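Toxin protein (Yersinia entomophaga, PDB 6AQK) probably acts as an ADP-ribosyltransferase toxin, transferring ADP-ribose from NAD+ to a target through the C-terminal domain of an Rhs protein. Local coordinates at residues T102-W116 / L137-P151. Sequence-based numbering, arbitrary orientation.
Sequences TFRGDTPVISNSYSW and LEIKSPLIMSTAKDP
F103 and A148 form a single antiparallel bridge where strand 102-106, at the border of the five-stranded mixed sheet, crosses strand 145-148, which pairs with strand 184-187 in a second, smaller sheet. The bridge is a hydrogen-bonded pair: A148 N reaches F103 O at 2.6 Å and F103 N reaches A148 O at 2.8 Å. With the short strand axes at 116°, the pairing spreads no further, and side chains take over on both sides. The F103 ring carries P151 CD over one face, 3.9 Å from its centroid, as a CH-pi contact, while K149 O lies in plane at its edge. On the other side R104, with CG anti to the backbone N (chi1 -180°) and the chain extended as far as NE, lays its CD against M145 CG and gives a nearly straight bond from NH1 to S146 O (2.9 Å, 164°). D106 grips the guanidinium side-on in a salt bridge, OD2 to NE and OD1 to NH2, fixing its rotation, with OD2 also bonded to W163; L143 CD1 lies over one guanidinium face, nearest NH2. Farther along, the Y114 hydroxyl is joined to S141 OG through a water, and W116 receives L137 CD2 over its five-membered ring, 3.5 Å from the centroid. The arrangement is a single beta bridge joining the crossing strands of two sheets, consistent with the two-sheet core of ADP-ribosyltransferase folds.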
loop_
_atom_site.group_PDB
_atom_site.type_symbol
_atom_site.label_atom_id
_atom_site.label_comp_id
_atom_site.label_asym_id
_atom_site.label_seq_id
_atom_site.Cartn_x
_atom_site.Cartn_y
_atom_site.Cartn_z
ATOM N N THR A 102 7.387 9.897 3.783
ATOM C CA THR A 102 5.952 9.695 4.009
ATOM C C THR A 102 5.776 8.456 4.912
ATOM O O THR A 102 6.756 7.792 5.298
ATOM C CB THR A 102 5.171 9.503 2.747
ATOM O OG1 THR A 102 5.575 8.277 2.105
ATOM C CG2 THR A 102 5.308 10.649 1.887
ATOM N N PHE A 103 4.536 8.251 5.367
ATOM C CA PHE A 103 4.204 7.320 6.355
ATOM C C PHE A 103 2.939 6.647 5.985
ATOM O O PHE A 103 2.053 7.252 5.371
ATOM C CB PHE A 103 4.021 7.973 7.775
ATOM C CG PHE A 103 5.198 8.788 8.173
ATOM C CD1 PHE A 103 5.256 10.126 7.825
ATOM C CD2 PHE A 103 6.217 8.228 8.902
ATOM C CE1 PHE A 103 6.401 10.868 8.090
ATOM C CE2 PHE A 103 7.354 8.985 9.224
ATOM C CZ PHE A 103 7.433 10.311 8.807
ATOM N N ARG A 104 2.883 5.381 6.337
ATOM C CA ARG A 104 1.657 4.592 6.143
ATOM C C ARG A 104 1.318 3.721 7.317
ATOM O O ARG A 104 2.157 3.040 7.856
ATOM C CB ARG A 104 1.825 3.690 4.893
ATOM C CG ARG A 104 0.593 2.846 4.619
ATOM C CD ARG A 104 0.768 2.086 3.297
ATOM N NE ARG A 104 -0.291 1.092 3.185
ATOM C CZ ARG A 104 -1.473 1.277 2.605
ATOM N NH1 ARG A 104 -1.792 2.398 1.977
ATOM N NH2 ARG A 104 -2.326 0.308 2.630
ATOM N N GLY A 105 -0.001 3.618 7.627
ATOM C CA GLY A 105 -0.503 2.760 8.650
ATOM C C GLY A 105 -1.180 1.574 8.014
ATOM O O GLY A 105 -1.874 1.724 7.026
ATOM N N ASP A 106 -0.876 0.387 8.492
ATOM C CA ASP A 106 -1.543 -0.866 8.060
ATOM C C ASP A 106 -1.929 -1.705 9.297
ATOM O O ASP A 106 -1.255 -1.728 10.349
ATOM C CB ASP A 106 -0.672 -1.714 7.075
ATOM C CG ASP A 106 -0.839 -1.310 5.578
ATOM O OD1 ASP A 106 -2.014 -1.187 5.087
ATOM O OD2 ASP A 106 0.203 -1.091 4.917
ATOM N N THR A 107 -2.977 -2.466 9.117
ATOM C CA THR A 107 -3.357 -3.460 10.064
ATOM C C THR A 107 -2.533 -4.743 9.875
ATOM O O THR A 107 -1.806 -4.909 8.861
ATOM C CB THR A 107 -4.845 -3.855 9.931
ATOM O OG1 THR A 107 -5.000 -4.687 8.792
ATOM C CG2 THR A 107 -5.732 -2.614 9.836
ATOM N N PRO A 108 -2.655 -5.686 10.830
ATOM C CA PRO A 108 -1.858 -6.906 10.723
ATOM C C PRO A 108 -2.242 -7.774 9.519
ATOM O O PRO A 108 -1.508 -8.659 9.207
ATOM C CB PRO A 108 -2.131 -7.620 12.063
ATOM C CG PRO A 108 -2.285 -6.483 12.996
ATOM C CD PRO A 108 -3.091 -5.468 12.234
ATOM N N VAL A 109 -3.360 -7.486 8.846
ATOM C CA VAL A 109 -3.745 -8.229 7.597
ATOM C C VAL A 109 -2.592 -8.301 6.583
ATOM O O VAL A 109 -2.534 -9.250 5.780
ATOM C CB VAL A 109 -4.947 -7.567 6.860
ATOM C CG1 VAL A 109 -5.295 -8.306 5.570
ATOM C CG2 VAL A 109 -6.169 -7.588 7.732
ATOM N N ILE A 110 -1.728 -7.281 6.529
ATOM C CA ILE A 110 -0.681 -7.255 5.530
ATOM C C ILE A 110 0.420 -8.301 5.743
ATOM O O ILE A 110 1.164 -8.593 4.827
ATOM C CB ILE A 110 -0.076 -5.803 5.320
ATOM C CG1 ILE A 110 0.761 -5.354 6.505
ATOM C CG2 ILE A 110 -1.172 -4.795 4.892
ATOM C CD1 ILE A 110 1.671 -4.206 6.177
ATOM N N SER A 111 0.522 -8.867 6.949
ATOM C CA SER A 111 1.419 -9.992 7.179
ATOM C C SER A 111 1.082 -11.150 6.212
ATOM O O SER A 111 1.965 -11.825 5.720
ATOM C CB SER A 111 1.416 -10.382 8.680
ATOM O OG SER A 111 0.107 -10.730 9.093
ATOM N N ASN A 112 -0.177 -11.255 5.810
ATOM C CA ASN A 112 -0.572 -12.272 4.830
ATOM C C ASN A 112 0.022 -12.016 3.418
ATOM O O ASN A 112 0.084 -12.917 2.630
ATOM C CB ASN A 112 -2.142 -12.404 4.802
ATOM C CG ASN A 112 -2.775 -12.624 6.219
ATOM O OD1 ASN A 112 -2.089 -13.059 7.150
ATOM N ND2 ASN A 112 -4.083 -12.294 6.383
ATOM N N SER A 113 0.444 -10.788 3.081
ATOM C CA SER A 113 1.029 -10.464 1.795
ATOM C C SER A 113 2.534 -10.452 1.803
ATOM O O SER A 113 3.113 -10.410 0.757
ATOM C CB SER A 113 0.626 -9.059 1.312
ATOM O OG SER A 113 -0.738 -8.955 1.107
ATOM N N TYR A 114 3.153 -10.374 2.965
ATOM C CA TYR A 114 4.597 -10.164 3.066
ATOM C C TYR A 114 5.143 -11.194 4.049
ATOM O O TYR A 114 4.979 -11.068 5.268
ATOM C CB TYR A 114 4.892 -8.756 3.579
ATOM C CG TYR A 114 4.351 -7.631 2.698
ATOM C CD1 TYR A 114 4.818 -7.429 1.388
ATOM C CD2 TYR A 114 3.434 -6.739 3.203
ATOM C CE1 TYR A 114 4.370 -6.377 0.643
ATOM C CE2 TYR A 114 2.953 -5.701 2.424
ATOM C CZ TYR A 114 3.409 -5.541 1.135
ATOM O OH TYR A 114 2.894 -4.454 0.431
ATOM N N SER A 115 5.722 -12.253 3.506
ATOM C CA SER A 115 6.154 -13.411 4.354
ATOM C C SER A 115 7.277 -13.038 5.339
ATOM O O SER A 115 7.371 -13.583 6.455
ATOM C CB SER A 115 6.578 -14.592 3.454
ATOM O OG SER A 115 7.691 -14.292 2.664
ATOM N N TRP A 116 8.112 -12.099 4.913
ATOM C CA TRP A 116 9.198 -11.529 5.760
ATOM C C TRP A 116 8.648 -10.779 6.961
ATOM O O TRP A 116 9.206 -10.867 8.067
ATOM C CB TRP A 116 10.127 -10.640 4.961
ATOM C CG TRP A 116 9.442 -9.669 3.957
ATOM C CD1 TRP A 116 9.119 -9.938 2.654
ATOM C CD2 TRP A 116 8.990 -8.319 4.207
ATOM N NE1 TRP A 116 8.500 -8.829 2.066
ATOM C CE2 TRP A 116 8.426 -7.830 3.016
ATOM C CE3 TRP A 116 9.034 -7.464 5.320
ATOM C CZ2 TRP A 116 7.895 -6.558 2.924
ATOM C CZ3 TRP A 116 8.505 -6.234 5.224
ATOM C CH2 TRP A 116 7.955 -5.765 4.040
ATOM N N LEU A 137 15.857 -5.738 1.055
ATOM C CA LEU A 137 15.006 -6.519 0.195
ATOM C C LEU A 137 14.294 -5.547 -0.761
ATOM O O LEU A 137 13.617 -4.598 -0.324
ATOM C CB LEU A 137 14.057 -7.350 1.071
ATOM C CG LEU A 137 12.968 -8.155 0.366
ATOM C CD1 LEU A 137 13.609 -9.269 -0.410
ATOM C CD2 LEU A 137 11.884 -8.676 1.300
ATOM N N GLU A 138 14.431 -5.787 -2.070
ATOM C CA GLU A 138 13.715 -5.012 -3.058
ATOM C C GLU A 138 12.412 -5.726 -3.415
ATOM O O GLU A 138 12.391 -6.944 -3.665
ATOM C CB GLU A 138 14.565 -4.723 -4.292
ATOM C CG GLU A 138 13.803 -3.971 -5.385
ATOM C CD GLU A 138 14.661 -3.444 -6.513
ATOM O OE1 GLU A 138 15.803 -3.003 -6.243
ATOM O OE2 GLU A 138 14.169 -3.440 -7.670
ATOM N N ILE A 139 11.313 -4.966 -3.410
ATOM C CA ILE A 139 10.021 -5.508 -3.764
ATOM C C ILE A 139 9.323 -4.557 -4.754
ATOM O O ILE A 139 9.618 -3.349 -4.809
ATOM C CB ILE A 139 9.125 -5.780 -2.520
ATOM C CG1 ILE A 139 8.706 -4.529 -1.815
ATOM C CG2 ILE A 139 9.776 -6.709 -1.476
ATOM C CD1 ILE A 139 7.458 -4.745 -0.973
ATOM N N LYS A 140 8.410 -5.120 -5.541
ATOM C CA LYS A 140 7.494 -4.356 -6.351
ATOM C C LYS A 140 6.148 -4.370 -5.619
ATOM O O LYS A 140 5.639 -5.405 -5.326
ATOM C CB LYS A 140 7.279 -5.014 -7.733
ATOM C CG LYS A 140 8.431 -4.984 -8.697
ATOM C CD LYS A 140 7.991 -5.615 -10.039
ATOM C CE LYS A 140 9.151 -5.722 -11.034
ATOM N NZ LYS A 140 10.031 -4.498 -11.033
ATOM N N SER A 141 5.562 -3.215 -5.372
ATOM C CA SER A 141 4.477 -3.129 -4.431
ATOM C C SER A 141 3.265 -3.731 -5.155
ATOM O O SER A 141 3.059 -3.483 -6.359
ATOM C CB SER A 141 4.227 -1.691 -4.050
ATOM O OG SER A 141 3.032 -1.625 -3.324
ATOM N N PRO A 142 2.513 -4.559 -4.450
ATOM C CA PRO A 142 1.406 -5.221 -5.108
ATOM C C PRO A 142 0.116 -4.468 -5.016
ATOM O O PRO A 142 -0.967 -5.063 -5.295
ATOM C CB PRO A 142 1.302 -6.553 -4.335
ATOM C CG PRO A 142 1.641 -6.168 -2.952
ATOM C CD PRO A 142 2.733 -5.099 -3.087
ATOM N N LEU A 143 0.155 -3.214 -4.578
ATOM C CA LEU A 143 -1.024 -2.306 -4.637
ATOM C C LEU A 143 -0.608 -0.926 -5.093
ATOM O O LEU A 143 0.610 -0.535 -5.098
ATOM C CB LEU A 143 -1.730 -2.209 -3.270
ATOM C CG LEU A 143 -0.918 -1.512 -2.165
ATOM C CD1 LEU A 143 -1.763 -1.027 -1.020
ATOM C CD2 LEU A 143 0.201 -2.448 -1.653
ATOM N N ILE A 144 -1.625 -0.126 -5.417
ATOM C CA ILE A 144 -1.485 1.312 -5.490
ATOM C C ILE A 144 -1.509 1.815 -4.025
ATOM O O ILE A 144 -2.520 1.737 -3.322
ATOM C CB ILE A 144 -2.665 1.958 -6.314
ATOM C CG1 ILE A 144 -2.548 1.502 -7.771
ATOM C CG2 ILE A 144 -2.715 3.489 -6.125
ATOM C CD1 ILE A 144 -3.739 1.819 -8.676
ATOM N N MET A 145 -0.416 2.337 -3.565
ATOM C CA MET A 145 -0.263 2.556 -2.158
ATOM C C MET A 145 -0.346 4.041 -1.792
ATOM O O MET A 145 0.478 4.837 -2.240
ATOM C CB MET A 145 1.164 2.017 -1.737
ATOM C CG MET A 145 1.373 2.117 -0.254
ATOM S SD MET A 145 3.033 1.617 0.224
ATOM C CE MET A 145 2.682 -0.077 0.470
ATOM N N SER A 146 -1.247 4.371 -0.851
ATOM C CA SER A 146 -1.371 5.700 -0.307
ATOM C C SER A 146 -0.510 5.829 0.898
ATOM O O SER A 146 -0.274 4.846 1.596
ATOM C CB SER A 146 -2.804 5.999 0.089
ATOM O OG SER A 146 -3.253 5.077 1.095
ATOM N N THR A 147 0.000 7.027 1.095
ATOM C CA THR A 147 0.872 7.313 2.187
ATOM C C THR A 147 0.527 8.735 2.663
ATOM O O THR A 147 -0.147 9.455 1.952
ATOM C CB THR A 147 2.388 7.188 1.792
ATOM O OG1 THR A 147 2.823 8.308 0.992
ATOM C CG2 THR A 147 2.691 5.826 1.064
ATOM N N ALA A 148 0.945 9.092 3.869
ATOM C CA ALA A 148 0.652 10.395 4.443
ATOM C C ALA A 148 1.949 11.172 4.693
ATOM O O ALA A 148 2.931 10.582 5.036
ATOM C CB ALA A 148 -0.064 10.268 5.757
ATOM N N LYS A 149 1.890 12.499 4.546
ATOM C CA LYS A 149 2.989 13.374 4.922
ATOM C C LYS A 149 3.217 13.387 6.415
ATOM O O LYS A 149 4.357 13.526 6.840
ATOM C CB LYS A 149 2.741 14.801 4.486
ATOM C CG LYS A 149 2.877 14.949 3.000
ATOM C CD LYS A 149 2.388 16.284 2.550
ATOM C CE LYS A 149 2.336 16.345 1.029
ATOM N NZ LYS A 149 2.069 17.747 0.602
ATOM N N ASP A 150 2.140 13.322 7.161
ATOM C CA ASP A 150 2.237 13.489 8.622
ATOM C C ASP A 150 1.860 12.196 9.297
ATOM O O ASP A 150 0.770 11.690 9.074
ATOM C CB ASP A 150 1.300 14.624 9.013
ATOM C CG ASP A 150 1.463 15.041 10.454
ATOM O OD1 ASP A 150 1.949 14.261 11.293
ATOM O OD2 ASP A 150 1.158 16.188 10.735
ATOM N N PRO A 151 2.760 11.621 10.124
ATOM C CA PRO A 151 2.369 10.355 10.785
ATOM C C PRO A 151 1.232 10.472 11.825
ATOM O O PRO A 151 0.639 9.456 12.236
ATOM C CB PRO A 151 3.641 9.907 11.477
ATOM C CG PRO A 151 4.416 11.155 11.699
ATOM C CD PRO A 151 4.094 12.073 10.561
HETATM O O HOH W 1 -3.525 2.631 -0.764
HETATM O O HOH W 2 4.562 -2.906 -1.016
#